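Local coordinates for Aac(6')-Ih protein (Acinetobacter baumannii, PDB 4E8O) that probably acetylates the 6'-amino group of aminoglycoside antibiotics with acetyl coenzyme A, as a GNAT-superfamily resistance enzyme, at residues M25-S28 against E29-S33; W43-H46 against E47-L51; R55-I58 against T59-H62; V118-V121 against E122-A125. One frame throughout, in Å; residues are numbered along the deposited sequence.

Overall arrangement
All four contacts are local, showing how one acetyltransferase fold treats its turns differently from its helix interiors. Contacts 1, 2 and 3 mark off the helical pair between strands 23-26 and 63-69: entry into helix 32-42, passage into helix 47-57, and exit from it. Each adds side-chain to backbone hydrogen bonds, that of His-50 with Trp-43 O being weak. Contacts 2 and 3 lie at the surface, about 17 Å apart between centres. Contact 1 is partly buried and touches contact 3 through a long, weak ion pair, Glu-29 with Arg-55. Contact 4, also partly buried, rests on regular backbone bonds of helix 113-127; its Trp-124 packs on the carbonyls of Ala-61 and His-62 in contact 3.

Contact 1. Residues M25-S28 against E29-S33; sequences MPIS and ESQLS
Gln-31 turns back on Ser-28 because its CG stands beside its own backbone N (chi1 -60°) and the chain then runs out extended, carrying the amide to the start of the turn. The setting is the link from strand 23-26, outermost in the GNAT-fold sheet of this chain, to helix 32-42, with a short 3-10 turn at residues 29-30 and Gln-31 at the N-cap position of the helix. Two bonds join the same pair of residues: Ser-28 N donates to Gln-31 OE1 over 2.9 Å with a nearly straight N-H...O angle of 163°, and Gln-31 N returns to Ser-28 O at 2.9 Å, approaching from above the carbonyl plane. The two bonds close a ring, and the one to OE1 restrains the amide.

Ser-28 OG, tucked between its own N and carbonyl carbon (chi1 61°), faces two possible acceptors with one proton. Gln-31 OE1 is at 3.2 Å, a weak approach, while Ser-30 OG lies at a very short 2.5 Å whose exact value is doubtful. Around these hydrogen bonds, Ile-27 packs on Gln-65 and Leu-67 of strand 63-69, and Leu-32 meets Met-54 and Arg-55 of helix 47-57. On the apolar flank, Ile-27 crosses the base of the glutamine at an angle, its CG2 4.0 Å from Gln-31 CB.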
loop_
_atom_site.group_PDB
_atom_site.type_symbol
_atom_site.label_atom_id
_atom_site.label_comp_id
_atom_site.label_asym_id
_atom_site.label_seq_id
_atom_site.Cartn_x
_atom_site.Cartn_y
_atom_site.Cartn_z
ATOM N N MET B 25 -4.652 26.237 5.864
ATOM C CA MET B 25 -5.799 26.261 4.960
ATOM C C MET B 25 -5.695 25.203 3.869
ATOM O O MET B 25 -4.599 24.880 3.410
ATOM C CB MET B 25 -5.953 27.641 4.316
ATOM C CG MET B 25 -4.859 27.992 3.314
ATOM S SD MET B 25 -5.049 29.658 2.652
ATOM C CE MET B 25 -5.143 30.581 4.177
ATOM N N PRO B 26 -6.846 24.651 3.453
ATOM C CA PRO B 26 -6.855 23.788 2.266
ATOM C C PRO B 26 -6.481 24.594 1.020
ATOM O O PRO B 26 -6.878 25.754 0.905
ATOM C CB PRO B 26 -8.305 23.288 2.197
ATOM C CG PRO B 26 -9.098 24.214 3.078
ATOM C CD PRO B 26 -8.154 24.695 4.132
ATOM N N ILE B 27 -5.720 23.982 0.113
ATOM C CA ILE B 27 -5.139 24.679 -1.037
ATOM C C ILE B 27 -6.141 24.887 -2.182
ATOM O O ILE B 27 -6.860 23.960 -2.565
ATOM C CB ILE B 27 -3.890 23.917 -1.570
ATOM C CG1 ILE B 27 -2.927 23.595 -0.422
ATOM C CG2 ILE B 27 -3.187 24.711 -2.672
ATOM C CD1 ILE B 27 -1.753 22.698 -0.814
ATOM N N SER B 28 -6.171 26.103 -2.728
ATOM C CA SER B 28 -7.024 26.432 -3.874
ATOM C C SER B 28 -6.186 26.627 -5.132
ATOM O O SER B 28 -4.963 26.714 -5.052
ATOM C CB SER B 28 -7.836 27.696 -3.594
ATOM O OG SER B 28 -6.995 28.816 -3.370
ATOM N N GLU B 29 -6.838 26.700 -6.291
ATOM C CA GLU B 29 -6.129 26.892 -7.558
ATOM C C GLU B 29 -5.319 28.186 -7.550
ATOM O O GLU B 29 -4.297 28.301 -8.228
ATOM C CB GLU B 29 -7.119 26.896 -8.726
ATOM C CG GLU B 29 -6.478 27.090 -10.093
ATOM C CD GLU B 29 -7.501 27.292 -11.189
ATOM O OE1 GLU B 29 -8.690 26.986 -10.953
ATOM O OE2 GLU B 29 -7.120 27.761 -12.283
ATOM N N SER B 30 -5.778 29.156 -6.766
ATOM C CA SER B 30 -5.097 30.442 -6.653
ATOM C C SER B 30 -3.729 30.324 -5.975
ATOM O O SER B 30 -2.895 31.223 -6.097
ATOM C CB SER B 30 -5.980 31.432 -5.889
ATOM O OG SER B 30 -6.532 30.830 -4.731
ATOM N N GLN B 31 -3.504 29.211 -5.278
ATOM C CA GLN B 31 -2.300 29.011 -4.473
ATOM C C GLN B 31 -1.392 27.899 -5.005
ATOM O O GLN B 31 -0.581 27.352 -4.260
ATOM C CB GLN B 31 -2.695 28.686 -3.025
ATOM C CG GLN B 31 -3.512 29.760 -2.319
ATOM C CD GLN B 31 -4.245 29.225 -1.106
ATOM O OE1 GLN B 31 -4.785 28.121 -1.133
ATOM N NE2 GLN B 31 -4.266 30.005 -0.032
ATOM N N LEU B 32 -1.528 27.568 -6.285
ATOM C CA LEU B 32 -0.751 26.483 -6.885
ATOM C C LEU B 32 0.759 26.740 -6.862
ATOM O O LEU B 32 1.553 25.814 -6.668
ATOM C CB LEU B 32 -1.228 26.217 -8.316
ATOM C CG LEU B 32 -2.625 25.607 -8.452
ATOM C CD1 LEU B 32 -3.124 25.698 -9.882
ATOM C CD2 LEU B 32 -2.631 24.163 -7.983
ATOM N N SER B 33 1.150 27.996 -7.055
ATOM C CA SER B 33 2.562 28.377 -7.040
ATOM C C SER B 33 3.203 28.191 -5.660
ATOM O O SER B 33 4.310 27.654 -5.553
ATOM C CB SER B 33 2.728 29.820 -7.515
ATOM O OG SER B 33 4.065 30.249 -7.361
#

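Contact 2. Residues W43-H46 against E47-L51; sequences WPDH and EDVHL
His-46, at the N-cap position, opens helix 47-57 by offering its carbonyl to the first full turn: His-50 N donates to His-46 O over 3.1 Å, almost straight at 171° and with the donor nearly along the C=O axis. The side chain of His-50 also reaches back past the N-cap residue. With CG beside the backbone N (chi1 -85°), the His-50 imidazole brings NE2 to Trp-43 O, the carbonyl of the residue that has just left helix 32-42. This contact is 2.7 Å long but bent, with an N-H...O angle of 125°, and so counts as a weak hydrogen bond. The carbonyl oxygen sits at the ring edge, near its plane, while Asp-45 CB approaches NE2 obliquely at 3.6 Å.

The other ring nitrogen, ND1, has the stronger partner, a hydrogen bond with Arg-39 NH1; together with the weak one at NE2 it limits the rotation of the buried ring. Asp-45 OD1 turns to the next peptide and accepts from His-46 N, at the N-cap position, over a short 2.5 Å. The other carboxylate oxygen, Asp-45 OD2, lies 3.9 Å from Val-49 CG1. The whole is a surface junction, the helix-loop-helix connection that lies between the first and second strands of the GNAT fold.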
loop_
_atom_site.group_PDB
_atom_site.type_symbol
_atom_site.label_atom_id
_atom_site.label_comp_id
_atom_site.label_asym_id
_atom_site.label_seq_id
_atom_site.Cartn_x
_atom_site.Cartn_y
_atom_site.Cartn_z
ATOM N N TRP B 43 9.457 16.700 -3.001
ATOM C CA TRP B 43 9.661 15.767 -4.100
ATOM C C TRP B 43 10.161 16.502 -5.338
ATOM O O TRP B 43 9.361 16.959 -6.155
ATOM C CB TRP B 43 8.357 15.030 -4.431
ATOM C CG TRP B 43 7.698 14.351 -3.256
ATOM C CD1 TRP B 43 8.257 13.423 -2.415
ATOM C CD2 TRP B 43 6.342 14.526 -2.813
ATOM N NE1 TRP B 43 7.333 13.026 -1.473
ATOM C CE2 TRP B 43 6.152 13.686 -1.698
ATOM C CE3 TRP B 43 5.275 15.316 -3.253
ATOM C CZ2 TRP B 43 4.933 13.614 -1.015
ATOM C CZ3 TRP B 43 4.068 15.244 -2.575
ATOM C CH2 TRP B 43 3.906 14.400 -1.468
ATOM N N PRO B 44 11.491 16.629 -5.478
ATOM C CA PRO B 44 12.058 17.251 -6.680
ATOM C C PRO B 44 11.638 16.509 -7.949
ATOM O O PRO B 44 11.935 15.322 -8.087
ATOM C CB PRO B 44 13.570 17.107 -6.465
ATOM C CG PRO B 44 13.731 17.066 -4.980
ATOM C CD PRO B 44 12.524 16.322 -4.470
ATOM N N ASP B 45 10.951 17.200 -8.856
ATOM C CA ASP B 45 10.510 16.600 -10.112
ATOM C C ASP B 45 10.168 17.674 -11.137
ATOM O O ASP B 45 10.192 18.869 -10.840
ATOM C CB ASP B 45 9.291 15.694 -9.889
ATOM C CG ASP B 45 9.177 14.588 -10.935
ATOM O OD1 ASP B 45 9.795 14.711 -12.020
ATOM O OD2 ASP B 45 8.462 13.594 -10.679
ATOM N N HIS B 46 9.851 17.227 -12.345
ATOM C CA HIS B 46 9.500 18.147 -13.410
ATOM C C HIS B 46 8.233 18.937 -13.073
ATOM O O HIS B 46 7.268 18.408 -12.519
ATOM C CB HIS B 46 9.395 17.407 -14.746
ATOM C CG HIS B 46 10.712 16.909 -15.253
ATOM N ND1 HIS B 46 11.914 17.295 -14.699
ATOM C CD2 HIS B 46 11.020 16.054 -16.258
ATOM C CE1 HIS B 46 12.904 16.704 -15.342
ATOM N NE2 HIS B 46 12.389 15.946 -16.293
ATOM N N GLU B 47 8.271 20.232 -13.386
ATOM C CA GLU B 47 7.204 21.173 -13.024
ATOM C C GLU B 47 5.831 20.758 -13.549
ATOM O O GLU B 47 4.830 20.864 -12.838
ATOM C CB GLU B 47 7.554 22.582 -13.524
ATOM C CG GLU B 47 6.681 23.700 -12.953
ATOM C CD GLU B 47 7.227 25.079 -13.268
ATOM O OE1 GLU B 47 8.335 25.160 -13.841
ATOM O OE2 GLU B 47 6.552 26.086 -12.959
ATOM N N ASP B 48 5.788 20.292 -14.795
ATOM C CA ASP B 48 4.532 19.876 -15.411
ATOM C C ASP B 48 3.962 18.596 -14.792
ATOM O O ASP B 48 2.742 18.445 -14.705
ATOM C CB ASP B 48 4.704 19.706 -16.921
ATOM C CG ASP B 48 3.385 19.501 -17.637
ATOM O OD1 ASP B 48 2.574 20.453 -17.680
ATOM O OD2 ASP B 48 3.162 18.395 -18.170
ATOM N N VAL B 49 4.836 17.682 -14.366
ATOM C CA VAL B 49 4.403 16.471 -13.666
ATOM C C VAL B 49 3.712 16.842 -12.359
ATOM O O VAL B 49 2.637 16.327 -12.042
ATOM C CB VAL B 49 5.582 15.522 -13.361
ATOM C CG1 VAL B 49 5.122 14.365 -12.482
ATOM C CG2 VAL B 49 6.198 14.995 -14.648
ATOM N N HIS B 50 4.341 17.733 -11.598
ATOM C CA HIS B 50 3.755 18.262 -10.368
ATOM C C HIS B 50 2.380 18.887 -10.633
ATOM O O HIS B 50 1.374 18.469 -10.053
ATOM C CB HIS B 50 4.675 19.326 -9.756
ATOM C CG HIS B 50 5.760 18.777 -8.879
ATOM N ND1 HIS B 50 5.499 18.163 -7.673
ATOM C CD2 HIS B 50 7.107 18.790 -9.013
ATOM C CE1 HIS B 50 6.641 17.800 -7.112
ATOM N NE2 HIS B 50 7.630 18.171 -7.903
ATOM N N LEU B 51 2.350 19.887 -11.512
ATOM C CA LEU B 51 1.132 20.643 -11.808
ATOM C C LEU B 51 -0.012 19.767 -12.314
ATOM O O LEU B 51 -1.173 19.991 -11.965
ATOM C CB LEU B 51 1.424 21.758 -12.819
ATOM C CG LEU B 51 2.147 22.990 -12.274
ATOM C CD1 LEU B 51 2.392 24.025 -13.364
ATOM C CD2 LEU B 51 1.352 23.601 -11.131
#

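Contact 3. Residues R55-I58 against T59-H62; sequences RQLI and TQAH
Thr-59 grips Gln-56 O with two groups at once. Its backbone N donates over 3.0 Å from above the carbonyl plane, and its hydroxyl OG1 donates over 2.7 Å in that plane, on a lone pair. The hydroxyl gets there because OG1 sits between the threonine's own N and carbonyl carbon (chi1 70°), which turns it back toward the helix; the other branch, CG2, then comes to lie 3.5 Å from Arg-55 O. A helix end leaves carbonyls without their usual N-H partners, and here the side chain supplies an extra donor.

At Gln-60 the chain completes a type I beta turn from Leu-57, Gln-60 N donating to Leu-57 O at 3.0 Å. The turn carries the chain from helix 47-57 of the GNAT fold toward strand 63-69. Gln-60 CG lies beside the residue's own backbone N and comes within 3.4 Å of Gln-56 O, and the extended chain crosses Leu-57 at a slant with Gln-60 OE1 3.5 Å from Leu-57 CD2. That leucine is buried against Trp-35 and Arg-39 of helix 32-42. Ala-61 and His-62 follow, and the backbone of His-62 hydrogen-bonds with Ile-83.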
loop_
_atom_site.group_PDB
_atom_site.type_symbol
_atom_site.label_atom_id
_atom_site.label_comp_id
_atom_site.label_asym_id
_atom_site.label_seq_id
_atom_site.Cartn_x
_atom_site.Cartn_y
_atom_site.Cartn_z
ATOM N N ARG B 55 -3.422 19.626 -10.016
ATOM C CA ARG B 55 -4.732 20.037 -10.529
ATOM C C ARG B 55 -5.796 18.951 -10.381
ATOM O O ARG B 55 -6.976 19.259 -10.226
ATOM C CB ARG B 55 -4.636 20.501 -11.989
ATOM C CG ARG B 55 -3.831 21.777 -12.169
ATOM C CD ARG B 55 -4.170 22.497 -13.468
ATOM N NE ARG B 55 -3.643 23.859 -13.477
ATOM C CZ ARG B 55 -4.314 24.923 -13.046
ATOM N NH1 ARG B 55 -5.547 24.792 -12.575
ATOM N NH2 ARG B 55 -3.750 26.121 -13.084
ATOM N N GLN B 56 -5.380 17.687 -10.429
ATOM C CA GLN B 56 -6.294 16.566 -10.213
ATOM C C GLN B 56 -6.692 16.469 -8.744
ATOM O O GLN B 56 -7.874 16.391 -8.415
ATOM C CB GLN B 56 -5.631 15.247 -10.622
ATOM C CG GLN B 56 -5.264 15.118 -12.097
ATOM C CD GLN B 56 -4.583 13.789 -12.393
ATOM O OE1 GLN B 56 -4.561 12.892 -11.546
ATOM N NE2 GLN B 56 -4.025 13.659 -13.592
ATOM N N LEU B 57 -5.682 16.464 -7.873
ATOM C CA LEU B 57 -5.863 16.309 -6.429
ATOM C C LEU B 57 -6.907 17.255 -5.828
ATOM O O LEU B 57 -7.704 16.846 -4.984
ATOM C CB LEU B 57 -4.521 16.486 -5.699
ATOM C CG LEU B 57 -3.403 15.474 -5.970
ATOM C CD1 LEU B 57 -2.141 15.823 -5.199
ATOM C CD2 LEU B 57 -3.852 14.076 -5.610
ATOM N N ILE B 58 -6.907 18.511 -6.271
ATOM C CA ILE B 58 -7.788 19.528 -5.688
ATOM C C ILE B 58 -9.261 19.334 -6.054
ATOM O O ILE B 58 -10.141 19.961 -5.461
ATOM C CB ILE B 58 -7.336 20.973 -6.035
ATOM C CG1 ILE B 58 -7.159 21.149 -7.544
ATOM C CG2 ILE B 58 -6.047 21.333 -5.305
ATOM C CD1 ILE B 58 -6.486 22.455 -7.932
ATOM N N THR B 59 -9.527 18.470 -7.031
ATOM C CA THR B 59 -10.900 18.141 -7.416
ATOM C C THR B 59 -11.380 16.858 -6.738
ATOM O O THR B 59 -12.541 16.470 -6.886
ATOM C CB THR B 59 -11.039 17.941 -8.939
ATOM O OG1 THR B 59 -10.374 16.732 -9.325
ATOM C CG2 THR B 59 -10.440 19.115 -9.696
ATOM N N GLN B 60 -10.487 16.200 -6.003
ATOM C CA GLN B 60 -10.777 14.875 -5.450
ATOM C C GLN B 60 -11.249 14.912 -3.992
ATOM O O GLN B 60 -10.603 15.513 -3.136
ATOM C CB GLN B 60 -9.557 13.952 -5.609
ATOM C CG GLN B 60 -9.268 13.566 -7.071
ATOM C CD GLN B 60 -7.943 12.838 -7.258
ATOM O OE1 GLN B 60 -7.065 12.892 -6.401
ATOM N NE2 GLN B 60 -7.798 12.156 -8.388
ATOM N N ALA B 61 -12.377 14.258 -3.726
ATOM C CA ALA B 61 -12.980 14.240 -2.393
ATOM C C ALA B 61 -12.191 13.407 -1.388
ATOM O O ALA B 61 -12.267 13.650 -0.185
ATOM C CB ALA B 61 -14.422 13.749 -2.476
ATOM N N HIS B 62 -11.446 12.421 -1.882
ATOM C CA HIS B 62 -10.666 11.534 -1.016
ATOM C C HIS B 62 -9.245 12.051 -0.787
ATOM O O HIS B 62 -8.394 11.339 -0.240
ATOM C CB HIS B 62 -10.609 10.128 -1.613
ATOM C CG HIS B 62 -9.827 10.043 -2.887
ATOM N ND1 HIS B 62 -10.320 10.487 -4.098
ATOM C CD2 HIS B 62 -8.586 9.565 -3.141
ATOM C CE1 HIS B 62 -9.416 10.284 -5.041
ATOM N NE2 HIS B 62 -8.355 9.726 -4.486
#

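Contact 4. Residues V118-V121 against E122-A125; sequences VQQV and EIWA
Val-118 and Glu-122 lie about one turn apart on helix 113-127, the crossover helix of the beta-alpha-beta unit that joins strands 96-104 and 132-138 in the GNAT fold. Backbone bonds come first: Glu-122 N donates to Val-118 O at 3.3 Å and Trp-124 N to Gln-120 O at 3.2 Å. The bond from Ile-123 N to Gln-119 O is weak, whereas the 2.5 Å from Ala-125 N to Val-121 O is short enough to be taken with caution.

The polar side chains find partners of different kinds. Glu-122 lies across Val-118, with OE2 3.8 Å from Val-118 CG1, and the same oxygen forms a salt bridge with Lys-164 of the second subunit; Ile-166 of that subunit packs on Glu-122 and Ala-125.

Packing includes Gln-120 and Ile-123, which run side by side with Gln-120 NE2 4.0 Å from Ile-123 CD1. Toward the sheet, Val-121 meets Leu-79, Ala-81 and Phe-133, and Trp-124 meets Leu-64 and Ile-83. With CG of Trp-124 opposite its backbone N (chi1 172°), the indole stands out from the flank of the helix, its CE3 edge beside Val-121, whose CG1 sits at the ring edge, in plane, 3.9 Å from Trp-124 CE3.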
loop_
_atom_site.group_PDB
_atom_site.type_symbol
_atom_site.label_atom_id
_atom_site.label_comp_id
_atom_site.label_asym_id
_atom_site.label_seq_id
_atom_site.Cartn_x
_atom_site.Cartn_y
_atom_site.Cartn_z
ATOM N N VAL B 118 -1.246 17.816 10.958
ATOM C CA VAL B 118 -1.694 16.451 11.217
ATOM C C VAL B 118 -3.087 16.441 11.844
ATOM O O VAL B 118 -3.950 15.660 11.438
ATOM C CB VAL B 118 -0.697 15.714 12.133
ATOM C CG1 VAL B 118 -1.313 14.446 12.718
ATOM C CG2 VAL B 118 0.580 15.395 11.371
ATOM N N GLN B 119 -3.305 17.329 12.814
ATOM C CA GLN B 119 -4.591 17.425 13.501
ATOM C C GLN B 119 -5.738 17.778 12.559
ATOM O O GLN B 119 -6.878 17.384 12.797
ATOM C CB GLN B 119 -4.520 18.448 14.644
ATOM C CG GLN B 119 -3.714 17.978 15.845
ATOM C CD GLN B 119 -3.767 18.944 17.014
ATOM O OE1 GLN B 119 -2.822 19.035 17.798
ATOM N NE2 GLN B 119 -4.882 19.660 17.147
ATOM N N GLN B 120 -5.439 18.522 11.498
ATOM C CA GLN B 120 -6.460 18.885 10.520
ATOM C C GLN B 120 -6.872 17.686 9.674
ATOM O O GLN B 120 -8.027 17.583 9.263
ATOM C CB GLN B 120 -5.979 20.032 9.625
ATOM C CG GLN B 120 -5.893 21.378 10.341
ATOM C CD GLN B 120 -7.240 21.860 10.859
ATOM O OE1 GLN B 120 -8.242 21.837 10.140
ATOM N NE2 GLN B 120 -7.268 22.294 12.115
ATOM N N VAL B 121 -5.933 16.778 9.418
ATOM C CA VAL B 121 -6.241 15.552 8.682
ATOM C C VAL B 121 -7.196 14.662 9.475
ATOM O O VAL B 121 -8.130 14.086 8.911
ATOM C CB VAL B 121 -4.972 14.748 8.364
ATOM C CG1 VAL B 121 -5.302 13.544 7.491
ATOM C CG2 VAL B 121 -3.957 15.630 7.671
ATOM N N GLU B 122 -6.956 14.554 10.781
ATOM C CA GLU B 122 -7.751 13.692 11.656
ATOM C C GLU B 122 -9.202 14.146 11.739
ATOM O O GLU B 122 -10.117 13.323 11.698
ATOM C CB GLU B 122 -7.133 13.627 13.061
ATOM C CG GLU B 122 -5.742 13.001 13.091
ATOM C CD GLU B 122 -5.205 12.809 14.499
ATOM O OE1 GLU B 122 -5.998 12.883 15.466
ATOM O OE2 GLU B 122 -3.987 12.573 14.637
ATOM N N ILE B 123 -9.402 15.456 11.870
ATOM C CA ILE B 123 -10.739 16.042 11.835
ATOM C C ILE B 123 -11.401 15.667 10.515
ATOM O O ILE B 123 -12.556 15.242 10.483
ATOM C CB ILE B 123 -10.681 17.576 11.958
ATOM C CG1 ILE B 123 -10.008 17.979 13.273
ATOM C CG2 ILE B 123 -12.074 18.181 11.854
ATOM C CD1 ILE B 123 -9.812 19.477 13.440
ATOM N N TRP B 124 -10.643 15.812 9.433
ATOM C CA TRP B 124 -11.105 15.463 8.094
ATOM C C TRP B 124 -11.324 13.959 7.929
ATOM O O TRP B 124 -12.334 13.531 7.375
ATOM C CB TRP B 124 -10.099 15.972 7.056
ATOM C CG TRP B 124 -10.376 15.514 5.647
ATOM C CD1 TRP B 124 -11.413 15.900 4.846
ATOM C CD2 TRP B 124 -9.588 14.604 4.871
ATOM N NE1 TRP B 124 -11.323 15.278 3.626
ATOM C CE2 TRP B 124 -10.210 14.476 3.615
ATOM C CE3 TRP B 124 -8.417 13.882 5.119
ATOM C CZ2 TRP B 124 -9.699 13.653 2.607
ATOM C CZ3 TRP B 124 -7.911 13.070 4.122
ATOM C CH2 TRP B 124 -8.548 12.963 2.879
ATOM N N ALA B 125 -10.379 13.160 8.412
ATOM C CA ALA B 125 -10.467 11.709 8.277
ATOM C C ALA B 125 -11.633 11.134 9.077
ATOM O O ALA B 125 -12.215 10.121 8.690
ATOM C CB ALA B 125 -9.162 11.061 8.701
#